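Local coordinates for protein beta-glucosidase (Saccharopolyspora erythraea D, PDB 5M6G) that probably hydrolyses terminal, non-reducing beta-D-glucosyl residues with release of beta-D-glucose, as a two-domain glycoside hydrolase of family 3, at residues W452-S456 against T501-E507; G191-E195 against G446-I450. All blocks are in the same frame, centred on the assembly; numbering follows the deposited sequence.

Both contacts lie at the sorbitol pocket, their centres about 6 Å apart. Contact 1 joins two loops of the C-terminal domain and is partly buried, running from buried E505 beside the sorbitol to exposed T501 and S456 at the other end. Contact 2 is wholly buried and brings a loop of the N-terminal domain against one of the C-terminal domain. The loop between helices 441-445 and 465-472 supplies a segment to each. Contact 1 relies on an amide clasping a backbone and on one indole-carboxylate bond; contact 2 gathers arginine and indole on a single carboxylate oxygen. The two meet through Y194 and Y503.

Contact 1 (W452-S456 against T501-E507)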
loop_
_atom_site.group_PDB
_atom_site.type_symbol
_atom_site.label_atom_id
_atom_site.label_comp_id
_atom_site.label_asym_id
_atom_site.label_seq_id
_atom_site.Cartn_x
_atom_site.Cartn_y
_atom_site.Cartn_z
ATOM N N TRP A 452 -7.296 -6.059 7.498
ATOM C CA TRP A 452 -7.003 -6.136 6.066
ATOM C C TRP A 452 -7.967 -5.276 5.251
ATOM O O TRP A 452 -7.551 -4.404 4.475
ATOM C CB TRP A 452 -7.080 -7.602 5.623
ATOM C CG TRP A 452 -7.012 -7.830 4.149
ATOM C CD1 TRP A 452 -6.177 -7.225 3.255
ATOM C CD2 TRP A 452 -7.826 -8.733 3.391
ATOM N NE1 TRP A 452 -6.416 -7.704 1.987
ATOM C CE2 TRP A 452 -7.424 -8.631 2.045
ATOM C CE3 TRP A 452 -8.856 -9.622 3.724
ATOM C CZ2 TRP A 452 -8.014 -9.384 1.028
ATOM C CZ3 TRP A 452 -9.436 -10.374 2.712
ATOM C CH2 TRP A 452 -9.014 -10.247 1.383
ATOM N N GLN A 453 -9.265 -5.519 5.400
ATOM C CA GLN A 453 -10.265 -4.763 4.650
ATOM C C GLN A 453 -10.464 -3.349 5.175
ATOM O O GLN A 453 -11.152 -2.549 4.518
ATOM C CB GLN A 453 -11.602 -5.493 4.684
ATOM C CG GLN A 453 -11.632 -6.762 3.883
ATOM C CD GLN A 453 -11.481 -6.483 2.404
ATOM O OE1 GLN A 453 -12.175 -5.628 1.849
ATOM N NE2 GLN A 453 -10.560 -7.182 1.763
ATOM N N GLY A 454 -9.888 -3.021 6.331
ATOM C CA GLY A 454 -10.311 -1.844 7.065
ATOM C C GLY A 454 -11.695 -2.063 7.657
ATOM O O GLY A 454 -12.334 -3.091 7.464
ATOM N N SER A 455 -12.163 -1.057 8.398
ATOM C CA SER A 455 -13.493 -1.122 8.994
ATOM C C SER A 455 -13.898 0.273 9.435
ATOM O O SER A 455 -13.067 1.175 9.543
ATOM C CB SER A 455 -13.539 -2.085 10.179
ATOM O OG SER A 455 -12.698 -1.630 11.213
ATOM N N SER A 456 -15.190 0.427 9.716
ATOM C CA SER A 456 -15.727 1.684 10.207
ATOM C C SER A 456 -15.552 1.799 11.719
ATOM O O SER A 456 -15.527 0.802 12.442
ATOM C CB SER A 456 -17.207 1.804 9.843
ATOM O OG SER A 456 -17.391 1.745 8.441
ATOM N N THR A 501 -16.943 3.203 2.057
ATOM C CA THR A 501 -16.460 2.545 3.261
ATOM C C THR A 501 -15.261 1.661 2.910
ATOM O O THR A 501 -14.985 1.417 1.729
ATOM C CB THR A 501 -17.587 1.726 3.892
ATOM O OG1 THR A 501 -18.096 0.806 2.929
ATOM C CG2 THR A 501 -18.726 2.655 4.376
ATOM N N PRO A 502 -14.501 1.193 3.906
ATOM C CA PRO A 502 -13.198 0.577 3.605
ATOM C C PRO A 502 -13.300 -0.757 2.876
ATOM O O PRO A 502 -14.218 -1.550 3.095
ATOM C CB PRO A 502 -12.567 0.389 4.992
ATOM C CG PRO A 502 -13.223 1.438 5.859
ATOM C CD PRO A 502 -14.632 1.512 5.346
ATOM N N TYR A 503 -12.315 -1.007 2.012
ATOM C CA TYR A 503 -12.202 -2.274 1.298
ATOM C C TYR A 503 -10.745 -2.476 0.896
ATOM O O TYR A 503 -9.937 -1.546 0.933
ATOM C CB TYR A 503 -13.099 -2.298 0.057
ATOM C CG TYR A 503 -12.863 -1.102 -0.836
ATOM C CD1 TYR A 503 -11.814 -1.088 -1.753
ATOM C CD2 TYR A 503 -13.673 0.027 -0.740
ATOM C CE1 TYR A 503 -11.583 0.011 -2.561
ATOM C CE2 TYR A 503 -13.453 1.132 -1.542
ATOM C CZ TYR A 503 -12.403 1.117 -2.452
ATOM O OH TYR A 503 -12.170 2.215 -3.240
ATOM N N ALA A 504 -10.428 -3.696 0.465
ATOM C CA ALA A 504 -9.106 -3.985 -0.077
ATOM C C ALA A 504 -9.211 -5.112 -1.091
ATOM O O ALA A 504 -10.015 -6.032 -0.930
ATOM C CB ALA A 504 -8.095 -4.376 1.017
ATOM N N GLU A 505 -8.374 -5.033 -2.120
ATOM C CA GLU A 505 -8.205 -6.070 -3.164
ATOM C C GLU A 505 -9.571 -6.347 -3.802
ATOM O O GLU A 505 -10.360 -5.409 -4.004
ATOM C CB GLU A 505 -7.514 -7.298 -2.583
ATOM C CG GLU A 505 -6.257 -6.984 -1.781
ATOM C CD GLU A 505 -5.484 -8.239 -1.387
ATOM O OE1 GLU A 505 -5.433 -9.191 -2.192
ATOM O OE2 GLU A 505 -4.931 -8.268 -0.266
ATOM N N PHE A 506 -9.873 -7.615 -4.104
ATOM C CA PHE A 506 -11.035 -7.959 -4.918
ATOM C C PHE A 506 -12.348 -7.568 -4.250
ATOM O O PHE A 506 -13.348 -7.348 -4.945
ATOM C CB PHE A 506 -11.016 -9.461 -5.233
ATOM C CG PHE A 506 -10.851 -10.331 -4.014
ATOM C CD1 PHE A 506 -9.590 -10.648 -3.541
ATOM C CD2 PHE A 506 -11.962 -10.816 -3.341
ATOM C CE1 PHE A 506 -9.434 -11.439 -2.412
ATOM C CE2 PHE A 506 -11.820 -11.612 -2.215
ATOM C CZ PHE A 506 -10.556 -11.922 -1.749
ATOM N N GLU A 507 -12.380 -7.480 -2.914
ATOM C CA GLU A 507 -13.611 -7.055 -2.249
ATOM C C GLU A 507 -14.025 -5.645 -2.657
ATOM O O GLU A 507 -15.192 -5.275 -2.489
ATOM C CB GLU A 507 -13.460 -7.128 -0.722
ATOM C CG GLU A 507 -13.168 -8.518 -0.205
ATOM C CD GLU A 507 -14.399 -9.402 -0.172
ATOM O OE1 GLU A 507 -15.460 -8.985 -0.687
ATOM O OE2 GLU A 507 -14.309 -10.526 0.367
HETATM O O HOH W 1 -14.471 -3.089 5.542
#
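The side chain of Q453 reaches across to A504 and clasps its backbone at two points. Q453 OE1 accepts from A504 N at 2.9 Å, with the donor well above the amide's carbonyl plane, while Q453 NE2 gives a straighter bond to A504 O at 3.0 Å and keeps that acceptor near its own amide plane. A bend at chi2 (-66°) folds the amide back, and Q453 NE2 also sits over one face of the W452 indole, offset toward the rim. E507 crosses the amide at about a right angle, its CB and CG packed against it.

At the edge of the same indole, W452 NE1 donates to E505 OE2 at 2.8 Å, a bent bond (137°) in which the carboxylate oxygen is met from above its plane and sits a little out of the indole plane; ring and carboxylate stand 77° apart. These loops follow helix 441-445 and strand 493-499 in the family 3 C-terminal domain, and E505 belongs to the sorbitol pocket, where OE2 also makes a weak hydrogen bond to the ligand. At the far rim of the indole, W452 CH2 lies 3.9 Å from F506 CZ. Toward the outer end, the P502 ring packs against S455, and a water donates to both G454 O and P502 O.

Contact 2 (G191-E195 against G446-I450); sequences GRTYE and GGWTI. With SOR (sorbitol), chain L.
W448 and R192 both contact sorbitol, the indole through its edge and the guanidinium through a hydrogen bond. W448 CH2 approaches SOR C4 to 3.5 Å, and R192 NH2 donates to SOR O1 at 2.8 Å. Behind them, E195 OE2 ties the two together. R192 grips this oxygen side-on, with NE at 2.8 Å and NH2 at 3.1 Å from E195 OE2, both bonds lying in the guanidinium plane; the bend at chi3 (72°) turns the group into this position. The third donor is W448 NE1, 3.2 Å from E195 OE2, in a bent bond (135°) that meets the oxygen from above the carboxylate plane. Three N-H groups on one oxygen of a buried carboxylate probably limit how far the guanidinium, the carboxylate and the indole can turn.

Further back, Y194 crosses the indole at about a right angle, its OH 3.3 Å from W448 CD1 and equally close to G447 CA. That hydroxyl is hydrogen-bonded to Y503 O. The W448 ring also meets W452 edge-to-face. The contact thus spans the domain interface: 191-195 belongs to the loop that runs from strand 176-177, at the edge of the parallel sheet, to helix 201-206, whereas 446-450 leaves helix 441-445 on the way to helix 465-472.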
loop_
_atom_site.group_PDB
_atom_site.type_symbol
_atom_site.label_atom_id
_atom_site.label_comp_id
_atom_site.label_asym_id
_atom_site.label_seq_id
_atom_site.Cartn_x
_atom_site.Cartn_y
_atom_site.Cartn_z
ATOM N N GLY A 191 -10.602 -2.694 -7.205
ATOM C CA GLY A 191 -10.596 -2.497 -5.770
ATOM C C GLY A 191 -9.285 -1.992 -5.199
ATOM O O GLY A 191 -9.240 -1.665 -4.009
ATOM N N ARG A 192 -8.220 -1.928 -5.999
ATOM C CA ARG A 192 -6.946 -1.402 -5.526
ATOM C C ARG A 192 -6.580 -0.083 -6.197
ATOM O O ARG A 192 -5.421 0.345 -6.131
ATOM C CB ARG A 192 -5.835 -2.440 -5.725
ATOM C CG ARG A 192 -6.268 -3.844 -5.360
ATOM C CD ARG A 192 -5.070 -4.781 -5.206
ATOM N NE ARG A 192 -4.309 -4.507 -3.993
ATOM C CZ ARG A 192 -3.419 -5.352 -3.470
ATOM N NH1 ARG A 192 -3.188 -6.519 -4.065
ATOM N NH2 ARG A 192 -2.764 -5.038 -2.355
ATOM N N THR A 193 -7.549 0.572 -6.846
ATOM C CA THR A 193 -7.276 1.868 -7.453
ATOM C C THR A 193 -6.650 2.831 -6.447
ATOM O O THR A 193 -5.767 3.621 -6.799
ATOM C CB THR A 193 -8.570 2.453 -8.031
ATOM O OG1 THR A 193 -9.039 1.605 -9.089
ATOM C CG2 THR A 193 -8.342 3.866 -8.579
ATOM N N TYR A 194 -7.078 2.767 -5.182
ATOM C CA TYR A 194 -6.551 3.708 -4.197
ATOM C C TYR A 194 -5.116 3.400 -3.816
ATOM O O TYR A 194 -4.434 4.269 -3.261
ATOM C CB TYR A 194 -7.420 3.735 -2.936
ATOM C CG TYR A 194 -7.380 2.505 -2.032
ATOM C CD1 TYR A 194 -6.359 2.318 -1.089
ATOM C CD2 TYR A 194 -8.393 1.568 -2.082
ATOM C CE1 TYR A 194 -6.357 1.203 -0.247
ATOM C CE2 TYR A 194 -8.394 0.462 -1.257
ATOM C CZ TYR A 194 -7.380 0.287 -0.340
ATOM O OH TYR A 194 -7.412 -0.817 0.478
ATOM N N GLU A 195 -4.642 2.186 -4.083
ATOM C CA GLU A 195 -3.244 1.881 -3.819
ATOM C C GLU A 195 -2.324 2.361 -4.930
ATOM O O GLU A 195 -1.108 2.195 -4.825
ATOM C CB GLU A 195 -3.078 0.377 -3.610
ATOM C CG GLU A 195 -3.980 -0.147 -2.508
ATOM C CD GLU A 195 -3.557 -1.512 -2.025
ATOM O OE1 GLU A 195 -2.412 -1.638 -1.542
ATOM O OE2 GLU A 195 -4.374 -2.452 -2.129
ATOM N N GLY A 446 -9.812 3.963 5.259
ATOM C CA GLY A 446 -9.996 2.975 4.203
ATOM C C GLY A 446 -9.254 1.673 4.502
ATOM O O GLY A 446 -8.857 1.384 5.638
ATOM N N GLY A 447 -9.064 0.887 3.446
ATOM C CA GLY A 447 -8.502 -0.447 3.581
ATOM C C GLY A 447 -7.100 -0.441 4.155
ATOM O O GLY A 447 -6.415 0.579 4.226
ATOM N N TRP A 448 -6.668 -1.633 4.579
ATOM C CA TRP A 448 -5.322 -1.824 5.116
ATOM C C TRP A 448 -5.081 -0.898 6.307
ATOM O O TRP A 448 -4.092 -0.170 6.370
ATOM C CB TRP A 448 -4.263 -1.593 4.035
ATOM C CG TRP A 448 -4.287 -2.571 2.891
ATOM C CD1 TRP A 448 -4.769 -2.351 1.630
ATOM C CD2 TRP A 448 -3.774 -3.907 2.895
ATOM N NE1 TRP A 448 -4.604 -3.476 0.853
ATOM C CE2 TRP A 448 -3.992 -4.446 1.607
ATOM C CE3 TRP A 448 -3.158 -4.707 3.867
ATOM C CZ2 TRP A 448 -3.614 -5.749 1.264
ATOM C CZ3 TRP A 448 -2.779 -6.000 3.523
ATOM C CH2 TRP A 448 -3.011 -6.505 2.233
ATOM N N THR A 449 -6.029 -0.879 7.234
ATOM C CA THR A 449 -5.894 -0.049 8.425
ATOM C C THR A 449 -6.310 -0.912 9.607
ATOM O O THR A 449 -7.496 -1.220 9.760
ATOM C CB THR A 449 -6.734 1.225 8.327
ATOM O OG1 THR A 449 -6.440 1.907 7.091
ATOM C CG2 THR A 449 -6.410 2.148 9.499
ATOM N N ILE A 450 -5.323 -1.313 10.413
ATOM C CA ILE A 450 -5.443 -2.318 11.467
ATOM C C ILE A 450 -5.791 -3.672 10.872
ATOM O O ILE A 450 -4.957 -4.582 10.871
ATOM C CB ILE A 450 -6.469 -1.933 12.546
ATOM C CG1 ILE A 450 -6.186 -0.529 13.066
ATOM C CG2 ILE A 450 -6.395 -2.953 13.683
ATOM C CD1 ILE A 450 -4.777 -0.337 13.552
HETATM C C1 SOR L . -0.280 -7.500 -1.722
HETATM C C2 SOR L . -0.076 -7.730 -0.235
HETATM C C3 SOR L . -0.684 -9.077 0.144
HETATM C C4 SOR L . -0.831 -9.209 1.657
HETATM C C5 SOR L . -1.899 -10.226 2.069
HETATM C C6 SOR L . -2.210 -10.014 3.548
HETATM O O1 SOR L . -0.247 -6.125 -2.019
HETATM O O2 SOR L . 1.309 -7.716 0.066
HETATM O O3 SOR L . 0.154 -10.093 -0.343
HETATM O O4 SOR L . 0.411 -9.570 2.227
HETATM O O5 SOR L . -3.083 -10.102 1.292
HETATM O O6 SOR L . -3.437 -10.626 3.887
#